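Local coordinates for protein erythrocyte binding antigen 140 (Plasmodium falciparum, PDB 4GF2) that probably binds glycophorin C, a sialic acid-bearing receptor on the erythrocyte surface, during invasion, using the two Duffy-binding-like regions contained in this chain, at residues A[149-152]-A[153-156]; A[193-196]-A[197-201]; A[288-292]-A[293-297]; A[438-441]-A[442-446]. The protein carries 3 engineered substitutions. All coordinates share one frame; numbering follows the deposited sequence.

Contact 1: A[149-152]-A[153-156]; sequences NLWN and HMIV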
loop_
_atom_site.group_PDB
_atom_site.type_symbol
_atom_site.label_atom_id
_atom_site.label_comp_id
_atom_site.label_asym_id
_atom_site.label_seq_id
_atom_site.Cartn_x
_atom_site.Cartn_y
_atom_site.Cartn_z
ATOM N N ASN A 149 51.609 8.267 15.643
ATOM C CA ASN A 149 52.334 7.622 14.558
ATOM C C ASN A 149 51.416 6.777 13.676
ATOM O O ASN A 149 51.580 6.738 12.456
ATOM C CB ASN A 149 53.475 6.770 15.117
ATOM C CG ASN A 149 54.186 5.972 14.045
ATOM O OD1 ASN A 149 54.395 4.768 14.188
ATOM N ND2 ASN A 149 54.551 6.638 12.955
ATOM N N LEU A 150 50.445 6.110 14.289
ATOM C CA LEU A 150 49.493 5.296 13.541
ATOM C C LEU A 150 48.636 6.158 12.611
ATOM O O LEU A 150 48.413 5.809 11.451
ATOM C CB LEU A 150 48.598 4.506 14.499
ATOM C CG LEU A 150 49.241 3.309 15.204
ATOM C CD1 LEU A 150 48.329 2.773 16.293
ATOM C CD2 LEU A 150 49.560 2.212 14.206
ATOM N N TRP A 151 48.153 7.284 13.122
ATOM C CA TRP A 151 47.340 8.188 12.319
ATOM C C TRP A 151 48.161 8.738 11.162
ATOM O O TRP A 151 47.763 8.640 10.000
ATOM C CB TRP A 151 46.814 9.337 13.175
ATOM C CG TRP A 151 46.198 10.447 12.383
ATOM C CD1 TRP A 151 46.683 11.713 12.237
ATOM C CD2 TRP A 151 44.984 10.393 11.628
ATOM N NE1 TRP A 151 45.843 12.451 11.441
ATOM C CE2 TRP A 151 44.792 11.664 11.052
ATOM C CE3 TRP A 151 44.039 9.391 11.379
ATOM C CZ2 TRP A 151 43.697 11.964 10.246
ATOM C CZ3 TRP A 151 42.952 9.688 10.574
ATOM C CH2 TRP A 151 42.790 10.963 10.018
ATOM N N ASN A 152 49.315 9.309 11.486
ATOM C CA ASN A 152 50.187 9.883 10.473
ATOM C C ASN A 152 50.482 8.912 9.339
ATOM O O ASN A 152 50.463 9.296 8.170
ATOM C CB ASN A 152 51.491 10.361 11.106
ATOM C CG ASN A 152 51.322 11.656 11.868
ATOM O OD1 ASN A 152 50.396 12.422 11.605
ATOM N ND2 ASN A 152 52.218 11.911 12.814
ATOM N N HIS A 153 50.745 7.656 9.683
ATOM C CA HIS A 153 51.099 6.662 8.679
ATOM C C HIS A 153 49.864 6.211 7.910
ATOM O O HIS A 153 49.945 5.841 6.734
ATOM C CB HIS A 153 51.783 5.462 9.328
ATOM C CG HIS A 153 52.178 4.400 8.353
ATOM N ND1 HIS A 153 53.200 4.568 7.445
ATOM C CD2 HIS A 153 51.684 3.157 8.139
ATOM C CE1 HIS A 153 53.321 3.473 6.714
ATOM N NE2 HIS A 153 52.414 2.602 7.116
ATOM N N MET A 154 48.718 6.252 8.578
ATOM C CA MET A 154 47.459 5.877 7.941
ATOM C C MET A 154 47.137 6.802 6.771
ATOM O O MET A 154 46.623 6.361 5.746
ATOM C CB MET A 154 46.306 5.913 8.950
ATOM C CG MET A 154 44.961 5.585 8.329
ATOM S SD MET A 154 43.608 5.472 9.514
ATOM C CE MET A 154 42.333 4.807 8.451
ATOM N N ILE A 155 47.441 8.085 6.919
ATOM C CA ILE A 155 47.058 9.052 5.897
ATOM C C ILE A 155 48.240 9.531 5.060
ATOM O O ILE A 155 48.071 10.388 4.194
ATOM C CB ILE A 155 46.371 10.283 6.520
ATOM C CG1 ILE A 155 47.355 11.061 7.397
ATOM C CG2 ILE A 155 45.152 9.857 7.320
ATOM C CD1 ILE A 155 46.802 12.361 7.919
ATOM N N VAL A 156 49.424 8.971 5.301
ATOM C CA VAL A 156 50.646 9.494 4.689
ATOM C C VAL A 156 50.576 9.556 3.160
ATOM O O VAL A 156 51.138 10.460 2.550
ATOM C CB VAL A 156 51.887 8.673 5.095
ATOM C CG1 VAL A 156 51.831 7.281 4.492
ATOM C CG2 VAL A 156 53.157 9.393 4.663
#
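A methyl group sits almost squarely above an indole here: Ile155 CG2 lies 3.8 Å from the centroid of the six-membered ring of Trp151, only 13° off the ring normal. This is a CH-pi contact between residues i and i+4 in the last turns of helix 132-155, a helix of the Duffy-binding-like fold, and it illustrates how a helix can pack an aromatic ring against its own next turn. The ring reaches that turn because Trp151 carries CG anti to its backbone N. Ile155 has the less common rotamer, with CG1 between N and the carbonyl carbon (chi1 66°). CD1 therefore reaches the pyrrole side, 3.7 Å from NE1 of Trp151, while CG2 serves the benzene side. The NE1 hydrogen is spent on Ala167 O, and Phe94 meets the indole edge-to-face, so the ring is fixed by polar and apolar neighbours alike. Met154 adds a looser Met-aromatic contact, its SD approaching the indole obliquely at 5.4 Å from the six-membered centroid. Its extended chain then runs on to Leu90 and Phe94 of helix 83-101. Beneath these side chains the backbone keeps its i to i+4 bonds, including Met154 N to Leu150 O at 2.9 Å. Ile155 N bonds to Trp151 O at 3.1 Å, tying together the residues whose side chains meet.

Contact 2: A[193-196]-A[197-201]; sequences RLFL and NIKDK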
loop_
_atom_site.group_PDB
_atom_site.type_symbol
_atom_site.label_atom_id
_atom_site.label_comp_id
_atom_site.label_asym_id
_atom_site.label_seq_id
_atom_site.Cartn_x
_atom_site.Cartn_y
_atom_site.Cartn_z
ATOM N N ARG A 193 19.212 12.238 -1.903
ATOM C CA ARG A 193 19.284 11.568 -3.196
ATOM C C ARG A 193 17.952 10.917 -3.554
ATOM O O ARG A 193 17.435 11.109 -4.652
ATOM C CB ARG A 193 20.395 10.519 -3.192
ATOM C CG ARG A 193 20.699 9.940 -4.559
ATOM C CD ARG A 193 21.669 8.773 -4.458
ATOM N NE ARG A 193 21.051 7.591 -3.858
ATOM C CZ ARG A 193 20.268 6.739 -4.512
ATOM N NH1 ARG A 193 19.991 6.930 -5.794
ATOM N NH2 ARG A 193 19.754 5.693 -3.884
ATOM N N LEU A 194 17.390 10.152 -2.624
ATOM C CA LEU A 194 16.137 9.462 -2.891
ATOM C C LEU A 194 15.003 10.454 -3.147
ATOM O O LEU A 194 14.100 10.178 -3.935
ATOM C CB LEU A 194 15.775 8.527 -1.739
ATOM C CG LEU A 194 16.627 7.262 -1.611
ATOM C CD1 LEU A 194 16.269 6.514 -0.338
ATOM C CD2 LEU A 194 16.459 6.356 -2.821
ATOM N N PHE A 195 15.053 11.612 -2.497
ATOM C CA PHE A 195 13.990 12.593 -2.663
ATOM C C PHE A 195 14.133 13.361 -3.975
ATOM O O PHE A 195 13.132 13.748 -4.585
ATOM C CB PHE A 195 13.940 13.566 -1.487
ATOM C CG PHE A 195 12.611 14.237 -1.330
ATOM C CD1 PHE A 195 11.562 13.584 -0.700
ATOM C CD2 PHE A 195 12.399 15.512 -1.824
ATOM C CE1 PHE A 195 10.329 14.195 -0.558
ATOM C CE2 PHE A 195 11.167 16.130 -1.684
ATOM C CZ PHE A 195 10.132 15.470 -1.052
ATOM N N LEU A 196 15.368 13.582 -4.412
ATOM C CA LEU A 196 15.601 14.243 -5.691
ATOM C C LEU A 196 15.062 13.380 -6.820
ATOM O O LEU A 196 14.495 13.891 -7.784
ATOM C CB LEU A 196 17.090 14.530 -5.906
ATOM C CG LEU A 196 17.695 15.641 -5.042
ATOM C CD1 LEU A 196 19.161 15.842 -5.384
ATOM C CD2 LEU A 196 16.932 16.950 -5.203
ATOM N N ASN A 197 15.237 12.068 -6.704
ATOM C CA ASN A 197 14.632 11.152 -7.661
ATOM C C ASN A 197 13.118 11.340 -7.697
ATOM O O ASN A 197 12.510 11.338 -8.766
ATOM C CB ASN A 197 14.977 9.704 -7.320
ATOM C CG ASN A 197 16.410 9.355 -7.657
ATOM O OD1 ASN A 197 16.990 9.905 -8.592
ATOM N ND2 ASN A 197 16.992 8.434 -6.895
ATOM N N ILE A 198 12.514 11.514 -6.527
ATOM C CA ILE A 198 11.074 11.739 -6.446
ATOM C C ILE A 198 10.674 12.996 -7.213
ATOM O O ILE A 198 9.697 12.982 -7.954
ATOM C CB ILE A 198 10.595 11.864 -4.987
ATOM C CG1 ILE A 198 10.614 10.495 -4.307
ATOM C CG2 ILE A 198 9.198 12.448 -4.937
ATOM C CD1 ILE A 198 10.302 10.545 -2.827
ATOM N N LYS A 199 11.427 14.077 -7.031
ATOM C CA LYS A 199 11.148 15.322 -7.742
ATOM C C LYS A 199 11.268 15.113 -9.243
ATOM O O LYS A 199 10.375 15.479 -10.008
ATOM C CB LYS A 199 12.112 16.430 -7.312
ATOM C CG LYS A 199 11.972 16.865 -5.864
ATOM C CD LYS A 199 12.163 18.371 -5.719
ATOM C CE LYS A 199 12.388 18.767 -4.266
ATOM N NZ LYS A 199 12.259 20.234 -4.047
ATOM N N ASP A 200 12.382 14.522 -9.651
ATOM C CA ASP A 200 12.668 14.283 -11.057
ATOM C C ASP A 200 11.522 13.561 -11.761
ATOM O O ASP A 200 11.087 13.974 -12.838
ATOM C CB ASP A 200 13.950 13.457 -11.188
ATOM C CG ASP A 200 14.356 13.240 -12.630
ATOM O OD1 ASP A 200 14.434 14.235 -13.381
ATOM O OD2 ASP A 200 14.585 12.074 -13.014
ATOM N N LYS A 201 11.032 12.488 -11.148
ATOM C CA LYS A 201 10.042 11.627 -11.786
ATOM C C LYS A 201 8.604 12.072 -11.528
ATOM O O LYS A 201 7.711 11.810 -12.336
ATOM C CB LYS A 201 10.221 10.180 -11.316
ATOM C CG LYS A 201 11.611 9.616 -11.571
ATOM C CD LYS A 201 12.090 9.941 -12.981
ATOM C CE LYS A 201 13.436 9.299 -13.281
ATOM N NZ LYS A 201 13.313 7.839 -13.538
#
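Phe195 swings CG away from its own N (chi1 -158°), and Lys199 bends at its second torsion (chi2 -142°); together these rotations bring one methylene of the lysine, CE, to the edge of the phenyl ring. Lys199 CE arrives near the ring plane, 3.9 Å from Phe195 CE2. Across the ring, at the position para to CE2, Ile198 CD1 stands 3.9 Å from Phe195 CD1 and approaches obliquely. One aromatic ring is thus flanked by residues i+3 and i+4, the spacing that brings side chains onto a common face of an alpha-helix, here helix 175-202 of a Duffy-binding-like region. The same face joins the helix to its neighbours: Tyr222 of helix 213-242 meets Phe195 edge-to-face, and Ile198 packs on Leu278 and Cys279 of helix 273-279. Around the helix, Asn197 leans back over the preceding turn, where its ND2 is 3.5 Å from Arg193 NH1. Both are N-H donors, so their nearness is not a hydrogen bond; the amide and guanidinium planes stand 73° apart, and the arginine's NH2 is instead paired with Glu190 in a salt bridge. The backbone is regular: Asp200 N binds Leu196 O at 2.9 Å, although Ile198 N to Leu194 O is weak at 3.3 Å. Chemically, Lys199 is amphipathic: its CE methylene touches the ring edge, while its ammonium has a long, weak ion pair with Glu274, probably a modest electrostatic supplement to contact made chiefly by carbon.

Contact 3: A[288-292]-A[293-297]; sequences IKSFL and NGPAK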
loop_
_atom_site.group_PDB
_atom_site.type_symbol
_atom_site.label_atom_id
_atom_site.label_comp_id
_atom_site.label_asym_id
_atom_site.label_seq_id
_atom_site.Cartn_x
_atom_site.Cartn_y
_atom_site.Cartn_z
ATOM N N ILE A 288 -9.263 8.856 -0.851
ATOM C CA ILE A 288 -9.405 7.788 0.126
ATOM C C ILE A 288 -9.135 8.333 1.522
ATOM O O ILE A 288 -9.828 7.992 2.480
ATOM C CB ILE A 288 -8.444 6.624 -0.158
ATOM C CG1 ILE A 288 -8.853 5.900 -1.443
ATOM C CG2 ILE A 288 -8.448 5.636 1.000
ATOM C CD1 ILE A 288 -7.825 4.894 -1.940
ATOM N N LYS A 289 -8.126 9.190 1.629
ATOM C CA LYS A 289 -7.740 9.745 2.919
ATOM C C LYS A 289 -8.821 10.679 3.443
ATOM O O LYS A 289 -9.080 10.727 4.643
ATOM C CB LYS A 289 -6.407 10.480 2.815
ATOM C CG LYS A 289 -5.205 9.564 2.696
ATOM C CD LYS A 289 -3.907 10.358 2.746
ATOM C CE LYS A 289 -2.690 9.466 2.548
ATOM N NZ LYS A 289 -1.413 10.236 2.657
ATOM N N SER A 290 -9.453 11.417 2.535
ATOM C CA SER A 290 -10.548 12.304 2.905
ATOM C C SER A 290 -11.731 11.497 3.435
ATOM O O SER A 290 -12.294 11.819 4.482
ATOM C CB SER A 290 -10.984 13.142 1.704
ATOM O OG SER A 290 -12.041 14.019 2.056
ATOM N N PHE A 291 -12.090 10.440 2.708
ATOM C CA PHE A 291 -13.232 9.600 3.058
ATOM C C PHE A 291 -13.022 8.794 4.337
ATOM O O PHE A 291 -13.984 8.459 5.026
ATOM C CB PHE A 291 -13.548 8.637 1.910
ATOM C CG PHE A 291 -14.460 9.214 0.864
ATOM C CD1 PHE A 291 -14.052 10.273 0.073
ATOM C CD2 PHE A 291 -15.721 8.683 0.665
ATOM C CE1 PHE A 291 -14.892 10.799 -0.892
ATOM C CE2 PHE A 291 -16.566 9.204 -0.299
ATOM C CZ PHE A 291 -16.150 10.261 -1.079
ATOM N N LEU A 292 -11.770 8.474 4.651
ATOM C CA LEU A 292 -11.471 7.645 5.818
ATOM C C LEU A 292 -10.980 8.444 7.019
ATOM O O LEU A 292 -11.178 8.034 8.160
ATOM C CB LEU A 292 -10.430 6.583 5.468
ATOM C CG LEU A 292 -10.905 5.431 4.583
ATOM C CD1 LEU A 292 -9.756 4.474 4.332
ATOM C CD2 LEU A 292 -12.083 4.695 5.209
ATOM N N ASN A 293 -10.330 9.573 6.761
ATOM C CA ASN A 293 -9.710 10.350 7.827
ATOM C C ASN A 293 -9.973 11.854 7.754
ATOM O O ASN A 293 -9.722 12.573 8.720
ATOM C CB ASN A 293 -8.196 10.109 7.827
ATOM C CG ASN A 293 -7.836 8.649 8.029
ATOM O OD1 ASN A 293 -7.776 8.165 9.159
ATOM N ND2 ASN A 293 -7.589 7.941 6.932
ATOM N N GLY A 294 -10.479 12.329 6.620
ATOM C CA GLY A 294 -10.587 13.758 6.382
ATOM C C GLY A 294 -12.014 14.265 6.337
ATOM O O GLY A 294 -12.913 13.656 6.917
ATOM N N PRO A 295 -12.229 15.392 5.638
ATOM C CA PRO A 295 -13.529 16.066 5.528
ATOM C C PRO A 295 -14.674 15.140 5.118
ATOM O O PRO A 295 -15.698 15.095 5.798
ATOM C CB PRO A 295 -13.283 17.115 4.441
ATOM C CG PRO A 295 -11.830 17.403 4.521
ATOM C CD PRO A 295 -11.178 16.103 4.889
ATOM N N ALA A 296 -14.501 14.416 4.018
ATOM C CA ALA A 296 -15.557 13.554 3.496
ATOM C C ALA A 296 -16.086 12.603 4.566
ATOM O O ALA A 296 -17.264 12.242 4.562
ATOM C CB ALA A 296 -15.048 12.771 2.300
ATOM N N LYS A 297 -15.213 12.212 5.487
ATOM C CA LYS A 297 -15.559 11.240 6.517
ATOM C C LYS A 297 -16.805 11.642 7.306
ATOM O O LYS A 297 -17.671 10.810 7.570
ATOM C CB LYS A 297 -14.382 11.052 7.476
ATOM C CG LYS A 297 -14.612 9.999 8.546
ATOM C CD LYS A 297 -13.470 9.984 9.546
ATOM C CE LYS A 297 -13.722 8.995 10.669
ATOM N NZ LYS A 297 -12.614 8.986 11.662
#
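Ser290 O accepts Gly294 N at 2.9 Å, from above the carbonyl plane, and also a weak bond from Lys297 N at 3.1 Å, so one carbonyl spans the point where the regular helix gives way to a turn. One residue earlier, Asn293 N bonds to Lys289 O at 2.7 Å, and within the turn Lys297 N also bonds to Gly294 O at 3.1 Å. The side chain of Ser290 adds a further bond to the turn: with OG anti to N (chi1 -179°), the hydroxyl oxygen lies beside it and accepts Ala296 N at 3.2 Å, with an N-H...O angle of 160°. This is the C-terminal end of helix 285-293, with the chain turning through Gly294 and Pro295 on its way to helix 300-304. Ala296 also places CB over one face of the Phe291 ring, offset toward the rim and 3.5 Å from Phe291 CD1, a CH-pi contact. The ring packs further on Ile373 and Gln377 of helix 361-382 and on Val456 of helix 435-457. Lys297 lies extended across the helix end, bringing CD to 3.3 Å from Leu292 O, while its CA makes a C-H...O contact with Phe291 O at 3.5 Å.

Contact 4: A[438-441]-A[442-446]; sequences LKIF and REKWW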
loop_
_atom_site.group_PDB
_atom_site.type_symbol
_atom_site.label_atom_id
_atom_site.label_comp_id
_atom_site.label_asym_id
_atom_site.label_seq_id
_atom_site.Cartn_x
_atom_site.Cartn_y
_atom_site.Cartn_z
ATOM N N LEU A 438 -6.936 -20.306 -4.831
ATOM C CA LEU A 438 -6.953 -18.882 -5.140
ATOM C C LEU A 438 -8.240 -18.222 -4.659
ATOM O O LEU A 438 -8.230 -17.071 -4.219
ATOM C CB LEU A 438 -6.793 -18.661 -6.642
ATOM C CG LEU A 438 -5.458 -19.113 -7.234
ATOM C CD1 LEU A 438 -5.455 -18.883 -8.734
ATOM C CD2 LEU A 438 -4.299 -18.386 -6.576
ATOM N N LYS A 439 -9.349 -18.949 -4.756
ATOM C CA LYS A 439 -10.630 -18.442 -4.287
ATOM C C LYS A 439 -10.543 -18.129 -2.797
ATOM O O LYS A 439 -10.875 -17.025 -2.366
ATOM C CB LYS A 439 -11.742 -19.463 -4.537
ATOM C CG LYS A 439 -13.145 -18.936 -4.234
ATOM C CD LYS A 439 -14.185 -20.048 -4.163
ATOM C CE LYS A 439 -13.939 -20.956 -2.963
ATOM N NZ LYS A 439 -15.177 -21.657 -2.511
ATOM N N ILE A 440 -10.084 -19.105 -2.018
ATOM C CA ILE A 440 -10.004 -18.957 -0.569
ATOM C C ILE A 440 -9.196 -17.721 -0.186
ATOM O O ILE A 440 -9.538 -17.019 0.765
ATOM C CB ILE A 440 -9.389 -20.204 0.096
ATOM C CG1 ILE A 440 -10.302 -21.414 -0.104
ATOM C CG2 ILE A 440 -9.175 -19.972 1.585
ATOM C CD1 ILE A 440 -9.638 -22.737 0.195
ATOM N N PHE A 441 -8.130 -17.448 -0.928
ATOM C CA PHE A 441 -7.328 -16.263 -0.664
ATOM C C PHE A 441 -8.147 -15.000 -0.900
ATOM O O PHE A 441 -8.227 -14.127 -0.038
ATOM C CB PHE A 441 -6.083 -16.235 -1.547
ATOM C CG PHE A 441 -5.294 -14.964 -1.426
ATOM C CD1 PHE A 441 -4.283 -14.847 -0.487
ATOM C CD2 PHE A 441 -5.570 -13.882 -2.242
ATOM C CE1 PHE A 441 -3.556 -13.676 -0.371
ATOM C CE2 PHE A 441 -4.846 -12.706 -2.132
ATOM C CZ PHE A 441 -3.840 -12.603 -1.195
ATOM N N ARG A 442 -8.753 -14.906 -2.075
ATOM C CA ARG A 442 -9.568 -13.748 -2.409
ATOM C C ARG A 442 -10.672 -13.566 -1.368
ATOM O O ARG A 442 -10.898 -12.462 -0.877
ATOM C CB ARG A 442 -10.166 -13.896 -3.809
ATOM C CG ARG A 442 -9.132 -13.885 -4.931
ATOM C CD ARG A 442 -9.797 -13.722 -6.291
ATOM N NE ARG A 442 -10.898 -14.666 -6.459
ATOM C CZ ARG A 442 -10.773 -15.895 -6.947
ATOM N NH1 ARG A 442 -9.588 -16.353 -7.337
ATOM N NH2 ARG A 442 -11.841 -16.672 -7.046
ATOM N N GLU A 443 -11.343 -14.660 -1.021
ATOM C CA GLU A 443 -12.432 -14.606 -0.055
ATOM C C GLU A 443 -11.951 -14.041 1.280
ATOM O O GLU A 443 -12.618 -13.200 1.881
ATOM C CB GLU A 443 -13.054 -15.992 0.133
ATOM C CG GLU A 443 -13.891 -16.448 -1.057
ATOM C CD GLU A 443 -14.542 -17.803 -0.837
ATOM O OE1 GLU A 443 -14.231 -18.460 0.177
ATOM O OE2 GLU A 443 -15.369 -18.208 -1.681
ATOM N N LYS A 444 -10.786 -14.495 1.733
ATOM C CA LYS A 444 -10.209 -13.988 2.974
ATOM C C LYS A 444 -9.797 -12.528 2.821
ATOM O O LYS A 444 -9.931 -11.734 3.752
ATOM C CB LYS A 444 -9.004 -14.829 3.393
ATOM C CG LYS A 444 -9.363 -16.217 3.895
ATOM C CD LYS A 444 -8.118 -17.009 4.260
ATOM C CE LYS A 444 -8.467 -18.372 4.836
ATOM N NZ LYS A 444 -7.247 -19.153 5.174
ATOM N N TRP A 445 -9.300 -12.176 1.641
ATOM C CA TRP A 445 -8.846 -10.817 1.394
ATOM C C TRP A 445 -10.017 -9.846 1.466
ATOM O O TRP A 445 -9.900 -8.759 2.032
ATOM C CB TRP A 445 -8.168 -10.720 0.030
ATOM C CG TRP A 445 -7.446 -9.432 -0.170
ATOM C CD1 TRP A 445 -6.142 -9.174 0.121
ATOM C CD2 TRP A 445 -7.987 -8.219 -0.700
ATOM N NE1 TRP A 445 -5.834 -7.875 -0.198
ATOM C CE2 TRP A 445 -6.951 -7.265 -0.705
ATOM C CE3 TRP A 445 -9.249 -7.843 -1.171
ATOM C CZ2 TRP A 445 -7.135 -5.961 -1.158
ATOM C CZ3 TRP A 445 -9.430 -6.548 -1.623
ATOM C CH2 TRP A 445 -8.379 -5.623 -1.614
ATOM N N TRP A 446 -11.150 -10.239 0.892
ATOM C CA TRP A 446 -12.341 -9.404 0.937
ATOM C C TRP A 446 -12.813 -9.201 2.380
ATOM O O TRP A 446 -13.185 -8.095 2.765
ATOM C CB TRP A 446 -13.471 -10.003 0.100
ATOM C CG TRP A 446 -14.761 -9.271 0.295
ATOM C CD1 TRP A 446 -15.842 -9.692 1.011
ATOM C CD2 TRP A 446 -15.097 -7.972 -0.208
ATOM N NE1 TRP A 446 -16.834 -8.743 0.975
ATOM C CE2 TRP A 446 -16.400 -7.675 0.234
ATOM C CE3 TRP A 446 -14.421 -7.031 -0.993
ATOM C CZ2 TRP A 446 -17.043 -6.481 -0.080
ATOM C CZ3 TRP A 446 -15.063 -5.846 -1.306
ATOM C CH2 TRP A 446 -16.359 -5.582 -0.852
#
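Lys439 can be followed outward from the helix against the carboxylate of Glu443, four residues on. Its CB lies 3.8 Å from Arg442 NH2. CG, the next atom, comes within 3.5 Å of Glu443 OE2, and CD is nearer still to that oxygen at 3.3 Å. A bend at the third torsion (chi3 67°) then keeps CE alongside OE2 instead of letting the chain run straight out. NZ, at the tip, forms a salt bridge with Glu443 OE2 at 3.6 Å, a rather long one, so the carboxylate lies along the lysine's methylenes as much as against its ammonium. This is an i to i+4 ion pair along helix 435-457 of a Duffy-binding-like region. Arg442 takes a different course: its guanidinium folds back so that one face lies over Lys439 CA, with NH2 3.5 Å from that atom. Its N-H groups are used by other parts of the fold: NH1 bonds to Asn425 OD1 and NH2 to Lys407 O, with a long, weak ion pair from NH2 to Glu421 besides. Farther along, Phe441 and Trp445 have nearly parallel rings, 27° apart, slid so far that they scarcely overlap; the phenyl and five-membered centroids are 5.9 Å apart. Trp445 is met edge-to-face by Tyr364, and both aromatics pack on Leu424 of helix 415-427. Ile440 and Lys444 run alongside each other in the same direction, with Ile440 CG2 3.7 Å from Lys444 CE.

The four contacts follow one another along an elongated, mainly helical chain, and none touches another. Contacts 1 and 2 belong to one Duffy binding domain and lie on consecutive helices, 132-155 and 175-202, yet their centres are about 39 Å apart. Contact 4 lies in the second such domain, its centre about 64 Å from that of contact 1. Contact 3 lies closer to both inner neighbours, its centre about 28 Å from that of contact 2 and about 27 Å from that of contact 4. It is tied indirectly to contact 4: Phe291 and Leu292 pack on the far end of helix 435-457, and Phe291 and Trp445 both touch helix 361-382. Glycerol, probably from crystallisation, lies near contacts 1, 3 and 4.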